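Chromosome partition protein Smc (Pyrococcus yayanosii, PDB 5XEI) probably uses ATP binding and hydrolysis in its head domain, here carrying part of the coiled coil and the joint, to condense and partition chromosomes. Local coordinates at residues I22-K26 with D490-G494; I148-I152 with K426-A430; I163-S167 with V364-L369; V200-L204 with F326-E330; R216-K221 with E311-E316. All blocks are in the same frame, centred on the assembly; numbering follows the deposited sequence.

The five contacts run from the ATPase head out along the coiled coil, nested one inside another in the sequence. Interactions 1 and 2 lie in the head, their centres 26 Å apart; at interaction 1 the side chain of Ile493 comes within about 8 Å of that of Lys39, a predicted ATP-binding residue. Interaction 3, about 21 Å from interaction 2 between centres, sits where the arm leaves the head. It shares helix 321-383 with interaction 4, which lies 56 Å away, centre to centre, on the arm. Interactions 4 and 5 both use helix 170-246, with centres 23 Å apart, and interaction 5 is 106 Å from interaction 1 between centres.

Interaction 1 (I22-K26 with D490-G494); sequences IPFSK and DKIIG
The pyrrolidine ring of Pro23 meets 490-494 through its rim: CG lies 3.6 Å from Lys491 NZ, and CD is 4.1 Å from Ile493 CD1. The neighbouring ring of Phe24 starts away from that segment. On one of its faces sits Ile22 O, 3.8 Å above the plane, nearer the ring's edge than its centre, and the side chain reaches Ile4, Leu7, Thr29 and Ile477. This is the seam between the two sheets of an ABC-type head domain. Strand 20-23 is an edge strand of the antiparallel sheet, while strand 491-498 belongs to the mixed sheet and runs parallel to 28-32, the strand that leads into the predicted ATP-binding loop. No hydrogen bond crosses between 22-26 and 490-494; side chains bridge them. With CG trans to the backbone N (chi1 158°) and a straight chi2, Lys491 brings CD to 3.7 Å from Pro23 O; the bend at chi3 (-68°) then takes the amino end to Pro23, the two side chains crossing at about a right angle. Ile493 CD1 approaches the same carbonyl oxygen, Pro23 O, at 3.9 Å. Farther along, Ser25 CB packs 4.0 Å from Lys491 CB. The Ser25 hydroxyl is hydrogen-bonded to the backbone N of Gly27, in the turn between strands 20-23 and 28-32, and its OG stands 3.7 Å from Asp490 CB.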
# COMPACT_ATOMS: atom_id res chain seq x y z
N ILE A 22 39.48 3.64 -13.88
CA ILE A 22 39.77 2.31 -13.39
C ILE A 22 38.82 1.33 -14.11
O ILE A 22 37.62 1.34 -13.86
CB ILE A 22 39.62 2.22 -11.87
CG1 ILE A 22 40.51 3.30 -11.26
CG2 ILE A 22 39.95 0.82 -11.39
CD1 ILE A 22 40.43 3.41 -9.76
N PRO A 23 39.33 0.52 -15.03
CA PRO A 23 38.46 -0.40 -15.77
C PRO A 23 38.34 -1.72 -15.03
O PRO A 23 39.25 -2.17 -14.32
CB PRO A 23 39.22 -0.57 -17.09
CG PRO A 23 40.69 -0.54 -16.62
CD PRO A 23 40.75 0.35 -15.39
N PHE A 24 37.18 -2.36 -15.19
CA PHE A 24 36.83 -3.52 -14.41
C PHE A 24 36.50 -4.70 -15.31
O PHE A 24 35.71 -4.56 -16.26
CB PHE A 24 35.64 -3.21 -13.50
CG PHE A 24 36.01 -2.37 -12.32
CD1 PHE A 24 37.06 -2.75 -11.51
CD2 PHE A 24 35.33 -1.21 -12.04
CE1 PHE A 24 37.42 -1.99 -10.42
CE2 PHE A 24 35.68 -0.44 -10.96
CZ PHE A 24 36.73 -0.83 -10.15
N SER A 25 37.10 -5.84 -15.02
CA SER A 25 36.67 -7.10 -15.61
C SER A 25 35.19 -7.35 -15.30
O SER A 25 34.69 -6.97 -14.22
CB SER A 25 37.55 -8.25 -15.08
OG SER A 25 37.03 -9.53 -15.39
N LYS A 26 34.49 -7.96 -16.26
CA LYS A 26 33.12 -8.40 -16.00
C LYS A 26 33.07 -9.46 -14.91
O LYS A 26 32.06 -9.58 -14.22
CB LYS A 26 32.49 -8.94 -17.28
CG LYS A 26 30.97 -9.16 -17.21
CD LYS A 26 30.49 -9.97 -18.42
CE LYS A 26 29.04 -9.74 -18.78
NZ LYS A 26 28.79 -10.12 -20.22
N ASP A 490 40.79 -12.55 -13.05
CA ASP A 490 40.88 -12.38 -14.49
C ASP A 490 41.70 -11.15 -14.85
O ASP A 490 42.33 -11.11 -15.91
CB ASP A 490 39.49 -12.23 -15.13
CG ASP A 490 38.50 -13.30 -14.68
OD1 ASP A 490 38.44 -13.61 -13.46
OD2 ASP A 490 37.77 -13.83 -15.55
N LYS A 491 41.67 -10.14 -13.99
CA LYS A 491 42.39 -8.89 -14.17
C LYS A 491 42.92 -8.46 -12.81
O LYS A 491 42.28 -8.71 -11.78
CB LYS A 491 41.50 -7.80 -14.76
CG LYS A 491 41.99 -6.38 -14.49
CD LYS A 491 41.11 -5.29 -15.12
CE LYS A 491 41.20 -5.32 -16.64
NZ LYS A 491 40.66 -4.09 -17.26
N ILE A 492 44.10 -7.85 -12.80
CA ILE A 492 44.71 -7.29 -11.60
C ILE A 492 44.97 -5.81 -11.84
O ILE A 492 45.54 -5.43 -12.88
CB ILE A 492 46.01 -8.02 -11.23
CG1 ILE A 492 45.76 -9.53 -11.10
CG2 ILE A 492 46.58 -7.47 -9.93
CD1 ILE A 492 47.01 -10.38 -11.27
N ILE A 493 44.53 -4.98 -10.90
CA ILE A 493 44.81 -3.55 -10.89
C ILE A 493 45.78 -3.31 -9.74
O ILE A 493 45.52 -3.72 -8.60
CB ILE A 493 43.52 -2.72 -10.69
CG1 ILE A 493 42.54 -2.86 -11.86
CG2 ILE A 493 43.85 -1.26 -10.41
CD1 ILE A 493 43.02 -2.31 -13.17
N GLY A 494 46.90 -2.66 -10.04
CA GLY A 494 47.87 -2.30 -9.03
C GLY A 494 47.66 -0.87 -8.57
O GLY A 494 47.29 0.00 -9.36

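Interaction 2 (I148-I152 with K426-A430); sequences ITKFI and KALTA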
# COMPACT_ATOMS: atom_id res chain seq x y z
N ILE A 148 31.93 -6.67 8.30
CA ILE A 148 31.76 -8.01 8.89
C ILE A 148 31.43 -7.90 10.37
O ILE A 148 30.55 -8.59 10.88
CB ILE A 148 33.02 -8.87 8.67
CG1 ILE A 148 33.28 -9.08 7.19
CG2 ILE A 148 32.86 -10.21 9.39
CD1 ILE A 148 34.50 -9.92 6.93
N THR A 149 32.15 -7.04 11.09
CA THR A 149 31.85 -6.85 12.50
C THR A 149 30.47 -6.22 12.69
O THR A 149 29.73 -6.62 13.60
CB THR A 149 32.95 -6.02 13.15
OG1 THR A 149 34.20 -6.73 13.07
CG2 THR A 149 32.59 -5.71 14.62
N LYS A 150 30.09 -5.27 11.84
CA LYS A 150 28.75 -4.71 11.92
C LYS A 150 27.68 -5.77 11.67
O LYS A 150 26.60 -5.73 12.27
CB LYS A 150 28.58 -3.57 10.91
CG LYS A 150 29.47 -2.38 11.21
CD LYS A 150 28.73 -1.06 11.11
CE LYS A 150 29.62 0.07 11.62
NZ LYS A 150 31.06 -0.12 11.22
N PHE A 151 27.98 -6.72 10.78
CA PHE A 151 27.03 -7.76 10.40
C PHE A 151 26.88 -8.81 11.49
O PHE A 151 25.84 -9.48 11.57
CB PHE A 151 27.49 -8.38 9.09
CG PHE A 151 26.83 -9.70 8.76
CD1 PHE A 151 27.53 -10.88 8.91
CD2 PHE A 151 25.53 -9.74 8.31
CE1 PHE A 151 26.93 -12.08 8.60
CE2 PHE A 151 24.92 -10.95 8.01
CZ PHE A 151 25.63 -12.12 8.15
N ILE A 152 27.91 -8.95 12.34
CA ILE A 152 27.93 -9.94 13.41
C ILE A 152 27.16 -9.42 14.63
O ILE A 152 26.40 -10.17 15.26
CB ILE A 152 29.39 -10.26 13.75
CG1 ILE A 152 30.08 -10.93 12.56
CG2 ILE A 152 29.51 -11.09 15.02
CD1 ILE A 152 29.35 -12.10 11.94
N LYS A 426 34.02 -15.84 12.11
CA LYS A 426 33.15 -14.71 11.82
C LYS A 426 33.18 -14.36 10.33
O LYS A 426 32.14 -14.06 9.74
CB LYS A 426 33.61 -13.56 12.71
CG LYS A 426 33.11 -12.20 12.36
CD LYS A 426 33.35 -11.25 13.53
CE LYS A 426 34.74 -10.62 13.52
NZ LYS A 426 35.12 -10.12 14.87
N ALA A 427 34.34 -14.43 9.70
CA ALA A 427 34.42 -13.98 8.31
C ALA A 427 33.91 -15.06 7.36
O ALA A 427 33.13 -14.77 6.45
CB ALA A 427 35.86 -13.59 7.95
N LEU A 428 34.35 -16.31 7.55
CA LEU A 428 33.89 -17.40 6.71
C LEU A 428 32.38 -17.57 6.78
O LEU A 428 31.74 -17.93 5.79
CB LEU A 428 34.58 -18.70 7.11
CG LEU A 428 36.05 -18.79 6.71
CD1 LEU A 428 36.59 -20.14 7.08
CD2 LEU A 428 36.22 -18.52 5.23
N THR A 429 31.80 -17.33 7.95
CA THR A 429 30.36 -17.39 8.09
C THR A 429 29.70 -16.27 7.31
O THR A 429 28.78 -16.51 6.51
CB THR A 429 30.00 -17.33 9.56
OG1 THR A 429 30.21 -18.62 10.13
CG2 THR A 429 28.54 -16.92 9.76
N ALA A 430 30.15 -15.03 7.51
CA ALA A 430 29.56 -13.91 6.80
C ALA A 430 29.60 -14.17 5.31
O ALA A 430 28.66 -13.82 4.58
CB ALA A 430 30.29 -12.61 7.13
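Two torsions shape Lys426 for its meeting with Ile148 and Ile152: chi1 of 165° stretches CG away from the backbone N toward the other helix, and a bend at chi3 (86°) then turns the amino end toward Thr149. Its aliphatic part lies across both isoleucines, with CG 3.6 Å from Ile148 CG2 and 3.8 Å from Ile152 CD1. Beyond the bend, Lys426 NZ passes 3.9 Å from Thr149 OG1, while a weak hydrogen bond ties it to Ser422 O. The two short helical segments cross steeply, at 79° with their axes 10.1 Å apart. In this ABC-type ATPase head, helix 424-440 starts within the SGGEK signature motif, which Lys426 closes, and helix 147-152 follows the Q-loop sequence, so the contact joins the signature helix to the helix after the Q-loop. With an alanine here the methylenes over Ile148 and Ile152 are gone, which is likely to open a gap between the helices and leave Ser422 O without its weak lysine bond. One turn on, Ala430 takes the ring of Phe151, whose CE1 lies 3.7 Å from Ala430 CB; Arg159 makes a cation-pi contact with that ring and a hydrogen bond to Phe151 O. Ile148 CD1 reaches 4.0 Å to Ala427 CB.

Interaction 3 (I163-S167 with V364-L369); sequences IDEIS and VFMRTL
Ser167 and Thr368 meet at the closest approach of the two backbones, Ser167 CB lying against Thr368 OG1, CB and CG2, with 3.7 Å to CG2. Beside them the Phe365 ring reaches across to helix 156-167: its CE1 is 3.6 Å from Ile163 CG2, Asp164 OD1 approaches the ring obliquely, and Ser167 OG stands at its edge, near the ring plane, 4.0 Å from CD1. Val364 CG1 adds a contact of 3.6 Å to Ser167 O. Behind this shell, Thr368 has OG1 trans to its carbonyl carbon (chi1 -55°), which turns the hydroxyl back to donate to Val364 O at 2.8 Å. That oxygen also accepts from Thr368 N, on the opposite face of its carbonyl plane. A valine in place of Thr368 lacks the hydroxyl and would probably leave Val364 O with the backbone N alone of its two donors from this residue. Asp164 is held by a salt bridge from its OD2 to Arg160, and the Phe365 ring also meets that of Phe400. The short helical segments cross at 101°, 9.2 Å apart at their axes. This is the neck of an SMC head, where helix 321-383 descends from the coiled coil into the ATPase domain across the short helix that precedes the outgoing arm helix 170-246.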
# COMPACT_ATOMS: atom_id res chain seq x y z
N ILE A 163 16.15 -10.52 3.59
CA ILE A 163 15.47 -11.65 2.96
C ILE A 163 14.17 -11.20 2.30
O ILE A 163 13.83 -11.67 1.21
CB ILE A 163 15.25 -12.80 3.96
CG1 ILE A 163 16.58 -13.24 4.56
CG2 ILE A 163 14.67 -14.02 3.26
CD1 ILE A 163 17.58 -13.72 3.52
N ASP A 164 13.42 -10.27 2.94
CA ASP A 164 12.21 -9.73 2.30
C ASP A 164 12.51 -9.16 0.93
O ASP A 164 11.88 -9.53 -0.07
CB ASP A 164 11.55 -8.63 3.14
CG ASP A 164 11.15 -9.09 4.54
OD1 ASP A 164 10.90 -10.30 4.73
OD2 ASP A 164 11.04 -8.24 5.45
N GLU A 165 13.47 -8.23 0.87
CA GLU A 165 13.95 -7.71 -0.40
C GLU A 165 14.25 -8.83 -1.40
O GLU A 165 13.71 -8.85 -2.51
CB GLU A 165 15.18 -6.85 -0.14
CG GLU A 165 14.85 -5.57 0.65
CD GLU A 165 16.02 -4.60 0.71
OE1 GLU A 165 16.19 -3.93 1.75
OE2 GLU A 165 16.77 -4.53 -0.29
N ILE A 166 15.10 -9.79 -1.01
CA ILE A 166 15.54 -10.79 -1.97
C ILE A 166 14.36 -11.61 -2.49
O ILE A 166 14.25 -11.90 -3.68
CB ILE A 166 16.62 -11.70 -1.34
CG1 ILE A 166 17.83 -10.90 -0.86
CG2 ILE A 166 17.03 -12.77 -2.32
CD1 ILE A 166 18.26 -9.81 -1.80
N SER A 167 13.46 -11.99 -1.58
CA SER A 167 12.33 -12.81 -1.98
C SER A 167 11.37 -12.06 -2.88
O SER A 167 10.65 -12.69 -3.67
CB SER A 167 11.59 -13.34 -0.74
OG SER A 167 11.19 -12.29 0.11
N VAL A 364 6.10 -17.24 -0.81
CA VAL A 364 7.27 -16.77 -1.54
C VAL A 364 8.41 -16.53 -0.57
O VAL A 364 9.57 -16.82 -0.86
CB VAL A 364 6.95 -15.50 -2.35
CG1 VAL A 364 8.11 -15.15 -3.25
CG2 VAL A 364 5.70 -15.70 -3.17
N PHE A 365 8.09 -16.00 0.61
CA PHE A 365 9.14 -15.74 1.58
C PHE A 365 9.81 -17.03 1.99
O PHE A 365 11.05 -17.14 1.95
CB PHE A 365 8.57 -15.01 2.79
CG PHE A 365 9.58 -14.77 3.86
CD1 PHE A 365 10.48 -13.72 3.76
CD2 PHE A 365 9.66 -15.61 4.96
CE1 PHE A 365 11.42 -13.49 4.75
CE2 PHE A 365 10.60 -15.38 5.96
CZ PHE A 365 11.46 -14.33 5.86
N MET A 366 9.02 -18.03 2.38
CA MET A 366 9.58 -19.28 2.87
C MET A 366 10.35 -20.00 1.78
O MET A 366 11.43 -20.55 2.03
CB MET A 366 8.49 -20.17 3.43
CG MET A 366 7.69 -19.53 4.53
SD MET A 366 8.70 -19.27 6.00
CE MET A 366 9.31 -20.92 6.24
N ARG A 367 9.80 -20.04 0.56
CA ARG A 367 10.51 -20.66 -0.55
C ARG A 367 11.86 -20.01 -0.73
O ARG A 367 12.87 -20.70 -0.95
CB ARG A 367 9.70 -20.52 -1.84
CG ARG A 367 10.33 -21.26 -3.01
CD ARG A 367 11.16 -20.38 -3.94
NE ARG A 367 11.98 -21.23 -4.79
CZ ARG A 367 12.22 -21.03 -6.08
NH1 ARG A 367 11.70 -19.99 -6.71
NH2 ARG A 367 12.98 -21.88 -6.77
N THR A 368 11.91 -18.69 -0.66
CA THR A 368 13.19 -18.00 -0.71
C THR A 368 14.01 -18.34 0.52
O THR A 368 15.18 -18.73 0.41
CB THR A 368 12.98 -16.49 -0.80
OG1 THR A 368 12.13 -16.19 -1.92
CG2 THR A 368 14.31 -15.78 -0.95
N LEU A 369 13.39 -18.25 1.70
CA LEU A 369 14.13 -18.44 2.94
C LEU A 369 14.74 -19.83 3.01
O LEU A 369 15.85 -20.00 3.52
CB LEU A 369 13.20 -18.18 4.11
CG LEU A 369 13.74 -18.15 5.54
CD1 LEU A 369 13.46 -19.44 6.24
CD2 LEU A 369 15.24 -17.85 5.56

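Interaction 4 (V200-L204 with F326-E330); sequences VKKQL and FEVVE
Helices 170-246 and 321-383 run antiparallel here, the axes of their short segments 9.9 Å apart and their directions at 160°, with Leu204 and Val329 at the nearest CA pair, 6.1 Å. It is the intramolecular antiparallel coiled coil of the SMC arm, and Val329 packs in knobs-into-holes fashion: it sits among Val200, Gln203, Leu204 and, a turn on, Leu207. With CG1 trans to the backbone N (chi1 177°), Val329 sends that methyl into the hole, 4.1 Å from Val200 CG1, 3.9 Å from Gln203 CG and 4.2 Å from Leu204 CB. Val200 and Val329 lie side by side, pointing opposite ways. The other branch, Val329 CG2, faces the amide end of Gln203, 3.9 Å from NE2, so the extended glutamine flanks the valine with both its methylene chain and its amide. On the far side of Leu204 the partners change. Its CD2 methyl comes obliquely to the Phe326 ring, nearest CE2, and this ring in turn has a cation-pi partner in Arg211, about two turns further along helix 170-246, and touches Glu208. Tyr333 of the other helix also leans on Val200 and Leu204, continuing the apolar seam toward the head. No hydrogen bond joins the two segments; the contact rests on side-chain packing. The Glu330 chain, bent at chi2 (97°), brings OE2 obliquely to the leucine, 3.5 Å from Leu204 CD2.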
# COMPACT_ATOMS: atom_id res chain seq x y z
N VAL A 200 -34.24 6.21 8.06
CA VAL A 200 -35.33 5.89 7.15
C VAL A 200 -36.34 5.00 7.85
O VAL A 200 -37.55 5.25 7.80
CB VAL A 200 -34.77 5.25 5.88
CG1 VAL A 200 -35.84 4.44 5.20
CG2 VAL A 200 -34.23 6.35 4.95
N LYS A 201 -35.86 3.97 8.54
CA LYS A 201 -36.75 3.07 9.27
C LYS A 201 -37.58 3.85 10.29
O LYS A 201 -38.73 3.50 10.57
CB LYS A 201 -35.92 1.97 9.92
CG LYS A 201 -36.62 1.06 10.89
CD LYS A 201 -37.86 0.44 10.30
CE LYS A 201 -38.43 -0.57 11.28
NZ LYS A 201 -39.74 -0.09 11.76
N LYS A 202 -37.03 4.93 10.82
CA LYS A 202 -37.77 5.67 11.83
C LYS A 202 -38.76 6.64 11.18
O LYS A 202 -39.91 6.78 11.62
CB LYS A 202 -36.77 6.36 12.77
CG LYS A 202 -37.29 7.48 13.58
CD LYS A 202 -36.12 8.12 14.34
CE LYS A 202 -36.47 9.49 14.92
NZ LYS A 202 -35.46 9.94 15.94
N GLN A 203 -38.33 7.26 10.08
CA GLN A 203 -39.25 8.04 9.26
C GLN A 203 -40.39 7.18 8.73
O GLN A 203 -41.55 7.61 8.74
CB GLN A 203 -38.46 8.67 8.12
CG GLN A 203 -39.27 8.94 6.90
CD GLN A 203 -38.53 9.82 5.92
OE1 GLN A 203 -37.32 9.67 5.71
NE2 GLN A 203 -39.26 10.76 5.31
N LEU A 204 -40.08 5.97 8.27
CA LEU A 204 -41.11 5.10 7.70
C LEU A 204 -42.24 4.88 8.69
O LEU A 204 -43.41 4.77 8.31
CB LEU A 204 -40.48 3.76 7.31
CG LEU A 204 -40.97 2.89 6.16
CD1 LEU A 204 -39.99 1.72 6.02
CD2 LEU A 204 -42.38 2.39 6.32
N PHE A 326 -45.51 7.27 2.16
CA PHE A 326 -45.19 5.93 2.60
C PHE A 326 -44.51 5.11 1.50
O PHE A 326 -43.33 4.74 1.62
CB PHE A 326 -46.46 5.24 3.07
CG PHE A 326 -46.22 3.89 3.59
CD1 PHE A 326 -46.32 2.78 2.76
CD2 PHE A 326 -45.85 3.71 4.90
CE1 PHE A 326 -46.07 1.51 3.24
CE2 PHE A 326 -45.60 2.44 5.37
CZ PHE A 326 -45.71 1.34 4.55
N GLU A 327 -45.23 4.85 0.41
CA GLU A 327 -44.67 4.06 -0.69
C GLU A 327 -43.24 4.47 -1.03
O GLU A 327 -42.36 3.62 -1.18
CB GLU A 327 -45.56 4.20 -1.93
CG GLU A 327 -47.03 4.11 -1.62
CD GLU A 327 -47.43 2.72 -1.16
OE1 GLU A 327 -46.83 1.75 -1.69
OE2 GLU A 327 -48.33 2.61 -0.28
N VAL A 328 -42.99 5.77 -1.13
CA VAL A 328 -41.69 6.22 -1.58
C VAL A 328 -40.62 5.92 -0.54
O VAL A 328 -39.48 5.58 -0.88
CB VAL A 328 -41.76 7.72 -1.91
CG1 VAL A 328 -40.46 8.36 -1.75
CG2 VAL A 328 -42.19 7.88 -3.27
N VAL A 329 -40.97 6.03 0.74
CA VAL A 329 -39.95 5.81 1.75
C VAL A 329 -39.74 4.33 1.95
O VAL A 329 -38.63 3.87 2.23
CB VAL A 329 -40.32 6.53 3.06
CG1 VAL A 329 -39.31 6.24 4.13
CG2 VAL A 329 -40.42 8.03 2.83
N GLU A 330 -40.79 3.53 1.76
CA GLU A 330 -40.63 2.10 1.86
C GLU A 330 -39.69 1.56 0.77
O GLU A 330 -38.80 0.75 1.05
CB GLU A 330 -41.98 1.41 1.83
CG GLU A 330 -41.81 -0.05 1.76
CD GLU A 330 -41.93 -0.66 3.12
OE1 GLU A 330 -41.25 -1.66 3.36
OE2 GLU A 330 -42.69 -0.12 3.95

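Interaction 5 (R216-K221 with E311-E316); sequences RYLDLK and EIKALE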
# COMPACT_ATOMS: atom_id res chain seq x y z
N ARG A 216 -58.29 6.19 7.30
CA ARG A 216 -59.59 6.12 7.95
C ARG A 216 -60.32 7.45 7.88
O ARG A 216 -61.54 7.48 7.74
CB ARG A 216 -59.45 5.65 9.40
CG ARG A 216 -58.38 4.60 9.59
CD ARG A 216 -58.11 4.32 11.08
NE ARG A 216 -57.47 3.03 11.21
CZ ARG A 216 -56.92 2.61 12.34
NH1 ARG A 216 -56.95 3.39 13.42
NH2 ARG A 216 -56.34 1.41 12.41
N TYR A 217 -59.59 8.55 7.97
CA TYR A 217 -60.17 9.82 7.58
C TYR A 217 -60.87 9.71 6.22
O TYR A 217 -61.98 10.23 6.03
CB TYR A 217 -59.09 10.91 7.58
CG TYR A 217 -59.52 12.14 6.86
CD1 TYR A 217 -60.10 13.19 7.53
CD2 TYR A 217 -59.34 12.25 5.49
CE1 TYR A 217 -60.49 14.32 6.85
CE2 TYR A 217 -59.73 13.35 4.81
CZ TYR A 217 -60.31 14.39 5.49
OH TYR A 217 -60.69 15.50 4.76
N LEU A 218 -60.24 9.02 5.27
CA LEU A 218 -60.87 8.82 3.97
C LEU A 218 -62.18 8.06 4.12
O LEU A 218 -63.23 8.54 3.68
CB LEU A 218 -59.93 8.05 3.04
CG LEU A 218 -59.32 8.78 1.86
CD1 LEU A 218 -58.64 10.05 2.35
CD2 LEU A 218 -58.31 7.89 1.14
N ASP A 219 -62.14 6.88 4.74
CA ASP A 219 -63.35 6.09 4.95
C ASP A 219 -64.47 6.93 5.57
O ASP A 219 -65.60 6.94 5.07
CB ASP A 219 -63.05 4.89 5.85
CG ASP A 219 -62.38 3.74 5.10
OD1 ASP A 219 -62.41 3.72 3.84
OD2 ASP A 219 -61.82 2.84 5.79
N LEU A 220 -64.16 7.61 6.68
CA LEU A 220 -65.14 8.44 7.36
C LEU A 220 -65.69 9.51 6.42
O LEU A 220 -66.89 9.78 6.41
CB LEU A 220 -64.50 9.10 8.58
CG LEU A 220 -64.60 8.38 9.92
CD1 LEU A 220 -63.80 9.08 11.01
CD2 LEU A 220 -66.05 8.26 10.32
N LYS A 221 -64.81 10.14 5.65
CA LYS A 221 -65.24 11.13 4.66
C LYS A 221 -66.30 10.55 3.73
O LYS A 221 -67.31 11.20 3.45
CB LYS A 221 -64.01 11.59 3.88
CG LYS A 221 -63.96 13.03 3.52
CD LYS A 221 -63.75 13.94 4.72
CE LYS A 221 -63.90 15.40 4.28
NZ LYS A 221 -64.49 16.27 5.36
N GLU A 311 -66.00 12.32 14.82
CA GLU A 311 -64.78 11.54 14.81
C GLU A 311 -63.86 11.90 13.66
O GLU A 311 -62.67 11.58 13.71
CB GLU A 311 -65.08 10.05 14.79
CG GLU A 311 -66.23 9.66 13.91
CD GLU A 311 -66.87 8.38 14.39
OE1 GLU A 311 -66.13 7.38 14.56
OE2 GLU A 311 -68.10 8.39 14.61
N ILE A 312 -64.37 12.59 12.65
CA ILE A 312 -63.45 13.25 11.74
C ILE A 312 -62.71 14.35 12.49
O ILE A 312 -61.49 14.50 12.33
CB ILE A 312 -64.18 13.79 10.49
CG1 ILE A 312 -64.64 12.61 9.63
CG2 ILE A 312 -63.27 14.69 9.68
CD1 ILE A 312 -65.13 13.03 8.26
N LYS A 313 -63.40 15.09 13.36
CA LYS A 313 -62.72 16.12 14.14
C LYS A 313 -61.71 15.52 15.11
O LYS A 313 -60.70 16.15 15.44
CB LYS A 313 -63.74 17.00 14.89
N ALA A 314 -61.96 14.30 15.58
CA ALA A 314 -60.95 13.56 16.30
C ALA A 314 -59.65 13.51 15.50
O ALA A 314 -58.68 14.22 15.82
CB ALA A 314 -61.44 12.14 16.61
N LEU A 315 -59.64 12.70 14.43
CA LEU A 315 -58.40 12.40 13.71
C LEU A 315 -57.59 13.63 13.33
O LEU A 315 -56.38 13.51 13.14
CB LEU A 315 -58.70 11.61 12.43
CG LEU A 315 -59.39 10.27 12.68
CD1 LEU A 315 -59.46 9.51 11.38
CD2 LEU A 315 -58.64 9.49 13.76
N GLU A 316 -58.21 14.80 13.22
CA GLU A 316 -57.48 15.96 12.70
C GLU A 316 -56.41 16.39 13.69
O GLU A 316 -56.58 16.24 14.90
CB GLU A 316 -58.43 17.13 12.38
CG GLU A 316 -59.58 16.73 11.48
CD GLU A 316 -59.67 17.55 10.20
OE1 GLU A 316 -60.80 17.76 9.71
OE2 GLU A 316 -58.61 17.97 9.68
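Leu220 and Ile312 interlock at the middle of this contact, Leu220 CB lying 3.7 Å from Ile312 CG1. The isoleucine spreads its branches over three residues. Its CG2, trans to the backbone N, comes obliquely to the Tyr217 ring at 4.0 Å from CE1, while CD1 reaches Lys221 at 3.9 Å from CD, the lysine chain crossing the isoleucine at about a right angle. Leu220 in turn lies crosswise to Glu311: its CD1 rests 3.8 Å from Glu311 CG, so the aliphatic part of the glutamate covers the leucine. Leu315 completes the apolar group by pointing its CD1 at the start of Tyr217, 3.5 Å from Tyr217 N and 4.1 Å from CB. The charged ends play a minor part; Lys221 NZ and Glu316 OE1 stay 5.9 Å apart, too far for a salt bridge. The short helical segments run antiparallel at 161° with axes 10.0 Å apart, as in a two-stranded coiled coil. Helix 298-315 stops here, Glu316 being the first residue to leave helical geometry. Val318 and Met320, in the loop beyond, touch Tyr217 before helix 321-383 takes over along the same partner, helix 170-246, a break consistent with the joint of the SMC arm.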